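Local coordinates for IMC sub-compartment protein ISP3 (Toxoplasma gondii, PDB 4CHJ) that belongs to the inner membrane complex sub-compartment proteins, which are critical for parasite replication, and adopts a pleckstrin homology fold whose molecular role is not established, at residues I28-M39 with T132-F140. Numbering follows the deposited sequence.
Sequences IQVSKEAFDNWM and TDAQCFVSF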
loop_
_atom_site.group_PDB
_atom_site.type_symbol
_atom_site.label_atom_id
_atom_site.label_comp_id
_atom_site.label_asym_id
_atom_site.label_seq_id
_atom_site.Cartn_x
_atom_site.Cartn_y
_atom_site.Cartn_z
ATOM N N ILE A 28 -3.207 -12.668 -5.994
ATOM C CA ILE A 28 -2.128 -12.611 -5.002
ATOM C C ILE A 28 -1.893 -13.988 -4.393
ATOM O O ILE A 28 -2.739 -14.532 -3.674
ATOM C CB ILE A 28 -2.430 -11.583 -3.870
ATOM C CG1 ILE A 28 -2.722 -10.202 -4.459
ATOM C CG2 ILE A 28 -1.259 -11.479 -2.894
ATOM C CD1 ILE A 28 -1.646 -9.695 -5.397
ATOM N N GLN A 29 -0.754 -14.570 -4.730
ATOM C CA GLN A 29 -0.252 -15.724 -4.022
ATOM C C GLN A 29 1.147 -15.388 -3.550
ATOM O O GLN A 29 2.125 -15.491 -4.301
ATOM C CB GLN A 29 -0.233 -16.947 -4.934
ATOM C CG GLN A 29 -0.930 -18.163 -4.354
ATOM C CD GLN A 29 -1.137 -19.251 -5.390
ATOM O OE1 GLN A 29 -1.029 -19.005 -6.595
ATOM N NE2 GLN A 29 -1.431 -20.465 -4.929
ATOM N N VAL A 30 1.230 -14.901 -2.326
ATOM C CA VAL A 30 2.505 -14.636 -1.729
ATOM C C VAL A 30 2.680 -15.560 -0.534
ATOM O O VAL A 30 1.712 -15.863 0.180
ATOM C CB VAL A 30 2.647 -13.157 -1.319
ATOM C CG1 VAL A 30 1.851 -12.853 -0.052
ATOM C CG2 VAL A 30 4.115 -12.806 -1.135
ATOM N N SER A 31 3.915 -16.022 -0.337
ATOM C CA SER A 31 4.220 -16.948 0.730
ATOM C C SER A 31 4.017 -16.252 2.062
ATOM O O SER A 31 4.174 -15.018 2.171
ATOM C CB SER A 31 5.653 -17.418 0.630
ATOM O OG SER A 31 6.482 -16.545 1.369
ATOM N N LYS A 32 3.678 -17.049 3.068
ATOM C CA LYS A 32 3.562 -16.597 4.443
ATOM C C LYS A 32 4.905 -16.121 4.970
ATOM O O LYS A 32 4.977 -15.164 5.719
ATOM C CB LYS A 32 3.014 -17.713 5.324
ATOM C CG LYS A 32 2.525 -17.255 6.688
ATOM C CD LYS A 32 3.549 -17.562 7.764
ATOM C CE LYS A 32 2.890 -17.858 9.097
ATOM N NZ LYS A 32 3.882 -18.273 10.124
ATOM N N GLU A 33 5.969 -16.815 4.599
ATOM C CA GLU A 33 7.300 -16.415 5.024
ATOM C C GLU A 33 7.649 -15.052 4.467
ATOM O O GLU A 33 8.238 -14.227 5.155
ATOM C CB GLU A 33 8.346 -17.428 4.571
ATOM C CG GLU A 33 8.336 -18.725 5.357
ATOM C CD GLU A 33 8.829 -18.559 6.779
ATOM O OE1 GLU A 33 8.004 -18.277 7.668
ATOM O OE2 GLU A 33 10.043 -18.721 7.009
ATOM N N ALA A 34 7.297 -14.829 3.209
ATOM C CA ALA A 34 7.546 -13.545 2.586
ATOM C C ALA A 34 6.759 -12.444 3.264
ATOM O O ALA A 34 7.309 -11.401 3.579
ATOM C CB ALA A 34 7.207 -13.604 1.112
ATOM N N PHE A 35 5.486 -12.696 3.540
ATOM C CA PHE A 35 4.661 -11.723 4.278
ATOM C C PHE A 35 5.233 -11.406 5.655
ATOM O O PHE A 35 5.249 -10.235 6.081
ATOM C CB PHE A 35 3.192 -12.182 4.412
ATOM C CG PHE A 35 2.311 -11.153 5.065
ATOM C CD1 PHE A 35 1.803 -10.097 4.333
ATOM C CD2 PHE A 35 2.109 -11.167 6.425
ATOM C CE1 PHE A 35 1.064 -9.102 4.939
ATOM C CE2 PHE A 35 1.354 -10.184 7.035
ATOM C CZ PHE A 35 0.838 -9.147 6.292
ATOM N N ASP A 36 5.674 -12.450 6.364
ATOM C CA ASP A 36 6.175 -12.298 7.737
ATOM C C ASP A 36 7.433 -11.440 7.768
ATOM O O ASP A 36 7.615 -10.605 8.674
ATOM C CB ASP A 36 6.496 -13.672 8.344
ATOM C CG ASP A 36 5.263 -14.449 8.732
ATOM O OD1 ASP A 36 4.163 -13.860 8.791
ATOM O OD2 ASP A 36 5.405 -15.663 8.986
ATOM N N ASN A 37 8.323 -11.684 6.803
ATOM C CA ASN A 37 9.490 -10.814 6.590
ATOM C C ASN A 37 9.092 -9.349 6.241
ATOM O O ASN A 37 9.490 -8.404 6.920
ATOM C CB ASN A 37 10.370 -11.378 5.478
ATOM C CG ASN A 37 11.602 -10.521 5.228
ATOM O OD1 ASN A 37 12.420 -10.314 6.128
ATOM N ND2 ASN A 37 11.727 -9.993 4.008
ATOM N N TRP A 38 8.313 -9.184 5.177
ATOM C CA TRP A 38 7.732 -7.902 4.871
ATOM C C TRP A 38 7.219 -7.236 6.167
ATOM O O TRP A 38 7.667 -6.136 6.543
ATOM C CB TRP A 38 6.614 -8.058 3.832
ATOM C CG TRP A 38 6.111 -6.754 3.349
ATOM C CD1 TRP A 38 6.662 -5.971 2.378
ATOM C CD2 TRP A 38 5.024 -6.032 3.879
ATOM N NE1 TRP A 38 5.968 -4.808 2.260
ATOM C CE2 TRP A 38 4.954 -4.813 3.180
ATOM C CE3 TRP A 38 4.079 -6.299 4.870
ATOM C CZ2 TRP A 38 3.964 -3.869 3.430
ATOM C CZ3 TRP A 38 3.110 -5.362 5.127
ATOM C CH2 TRP A 38 3.059 -4.154 4.409
ATOM N N MET A 39 6.367 -7.933 6.902
ATOM C CA MET A 39 5.715 -7.335 8.059
ATOM C C MET A 39 6.710 -6.872 9.118
ATOM O O MET A 39 6.522 -5.830 9.733
ATOM C CB MET A 39 4.723 -8.316 8.673
ATOM C CG MET A 39 3.835 -7.700 9.737
ATOM S SD MET A 39 2.618 -6.569 9.047
ATOM C CE MET A 39 2.087 -5.726 10.531
ATOM N N THR A 132 7.110 -8.791 -4.763
ATOM C CA THR A 132 6.788 -9.520 -3.574
ATOM C C THR A 132 6.334 -8.598 -2.461
ATOM O O THR A 132 5.305 -8.838 -1.812
ATOM C CB THR A 132 8.047 -10.278 -3.112
ATOM O OG1 THR A 132 8.292 -11.361 -4.024
ATOM C CG2 THR A 132 7.908 -10.791 -1.652
ATOM N N ASP A 133 7.145 -7.587 -2.195
ATOM C CA ASP A 133 6.811 -6.549 -1.228
ATOM C C ASP A 133 5.486 -5.859 -1.540
ATOM O O ASP A 133 4.685 -5.590 -0.641
ATOM C CB ASP A 133 7.932 -5.524 -1.163
ATOM C CG ASP A 133 9.060 -5.963 -0.253
ATOM O OD1 ASP A 133 8.977 -7.092 0.294
ATOM O OD2 ASP A 133 9.995 -5.172 -0.032
ATOM N N ALA A 134 5.240 -5.614 -2.821
ATOM C CA ALA A 134 4.032 -4.915 -3.242
ATOM C C ALA A 134 2.853 -5.810 -2.948
ATOM O O ALA A 134 1.851 -5.377 -2.404
ATOM C CB ALA A 134 4.098 -4.597 -4.724
ATOM N N GLN A 135 3.017 -7.088 -3.251
ATOM C CA GLN A 135 1.958 -8.058 -3.047
ATOM C C GLN A 135 1.700 -8.326 -1.567
ATOM O O GLN A 135 0.562 -8.582 -1.181
ATOM C CB GLN A 135 2.278 -9.342 -3.799
ATOM C CG GLN A 135 2.445 -9.103 -5.292
ATOM C CD GLN A 135 2.401 -10.370 -6.114
ATOM O OE1 GLN A 135 2.699 -11.459 -5.625
ATOM N NE2 GLN A 135 2.073 -10.225 -7.391
ATOM N N CYS A 136 2.721 -8.159 -0.734
ATOM C CA CYS A 136 2.534 -8.179 0.721
ATOM C C CYS A 136 1.751 -6.987 1.228
ATOM O O CYS A 136 0.944 -7.107 2.158
ATOM C CB CYS A 136 3.882 -8.221 1.440
ATOM S SG CYS A 136 4.744 -9.791 1.230
ATOM N N PHE A 137 2.036 -5.811 0.687
ATOM C CA PHE A 137 1.347 -4.618 1.142
ATOM C C PHE A 137 -0.111 -4.758 0.741
ATOM O O PHE A 137 -1.023 -4.514 1.541
ATOM C CB PHE A 137 1.996 -3.399 0.535
ATOM C CG PHE A 137 1.382 -2.118 0.954
ATOM C CD1 PHE A 137 1.443 -1.705 2.256
ATOM C CD2 PHE A 137 0.749 -1.303 0.021
ATOM C CE1 PHE A 137 0.860 -0.517 2.642
ATOM C CE2 PHE A 137 0.185 -0.103 0.402
ATOM C CZ PHE A 137 0.250 0.292 1.709
ATOM N N VAL A 138 -0.334 -5.327 -0.438
ATOM C CA VAL A 138 -1.692 -5.623 -0.883
ATOM C C VAL A 138 -2.448 -6.537 0.132
ATOM O O VAL A 138 -3.610 -6.269 0.502
ATOM C CB VAL A 138 -1.708 -6.229 -2.320
ATOM C CG1 VAL A 138 -3.105 -6.710 -2.695
ATOM C CG2 VAL A 138 -1.260 -5.201 -3.351
ATOM N N SER A 139 -1.776 -7.572 0.618
ATOM C CA SER A 139 -2.399 -8.514 1.553
ATOM C C SER A 139 -2.604 -7.871 2.899
ATOM O O SER A 139 -3.622 -8.088 3.540
ATOM C CB SER A 139 -1.547 -9.762 1.696
ATOM O OG SER A 139 -1.692 -10.563 0.542
ATOM N N PHE A 140 -1.649 -7.053 3.318
ATOM C CA PHE A 140 -1.786 -6.342 4.575
ATOM C C PHE A 140 -2.982 -5.399 4.509
ATOM O O PHE A 140 -3.780 -5.328 5.438
ATOM C CB PHE A 140 -0.505 -5.564 4.873
ATOM C CG PHE A 140 -0.668 -4.503 5.917
ATOM C CD1 PHE A 140 -1.004 -4.836 7.211
ATOM C CD2 PHE A 140 -0.492 -3.171 5.598
ATOM C CE1 PHE A 140 -1.158 -3.862 8.175
ATOM C CE2 PHE A 140 -0.643 -2.189 6.555
ATOM C CZ PHE A 140 -0.977 -2.536 7.846
#
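Helix 32-39 crosses helix 132-140 almost perpendicularly, at -84° with the axes 9.4 Å apart, and the backbones come closest at F35 and C136, whose CA atoms are 5.5 Å apart. W38 is the knob, set among D133, C136, F137 and F140, a place that calls for a large flat side chain. With CG anti to the backbone N (chi1 -172°), its indole reaches across the second helix, and C136 CB lies over one face of the five-membered ring, 3.5 Å from its centroid, as a CH-pi contact. A small residue such as cysteine suits this place, because a flat ring can settle close to the helix backbone; C136 SG then turns back toward the first helix, 3.6 Å from F35 CA, and is also met by V30 CG2. Farther out, W38 CZ2 meets F137 CD1 rim to rim at 3.5 Å, while CZ3 packs on F140 CB, building an aromatic cluster of W38, F137 and F140, with I64 of strand 57-65 against W38 and F140. At the pyrrole end the D133 carboxylate stands beside the indole, OD1 3.3 Å from W38 CD1; its salt bridge to R41, on the next turn of the tryptophan's own helix, probably balances its charge. F35 brings its ring edge to the second helix, CE1 3.4 Å from C136 O. S31 is the N-cap, its short hydroxyl taking up the first-turn N-H of A34 at 2.6 Å; before it, branched I28 spreads over the second helix, CG1 on V138 CG1 and CG2 on S139 OG. The long helix 131-149, following the last strand, is the C-terminal helix characteristic of the pleckstrin homology fold; here helix 32-44, preceding the first strand of the seven-stranded sheet, packs across its N-terminal half.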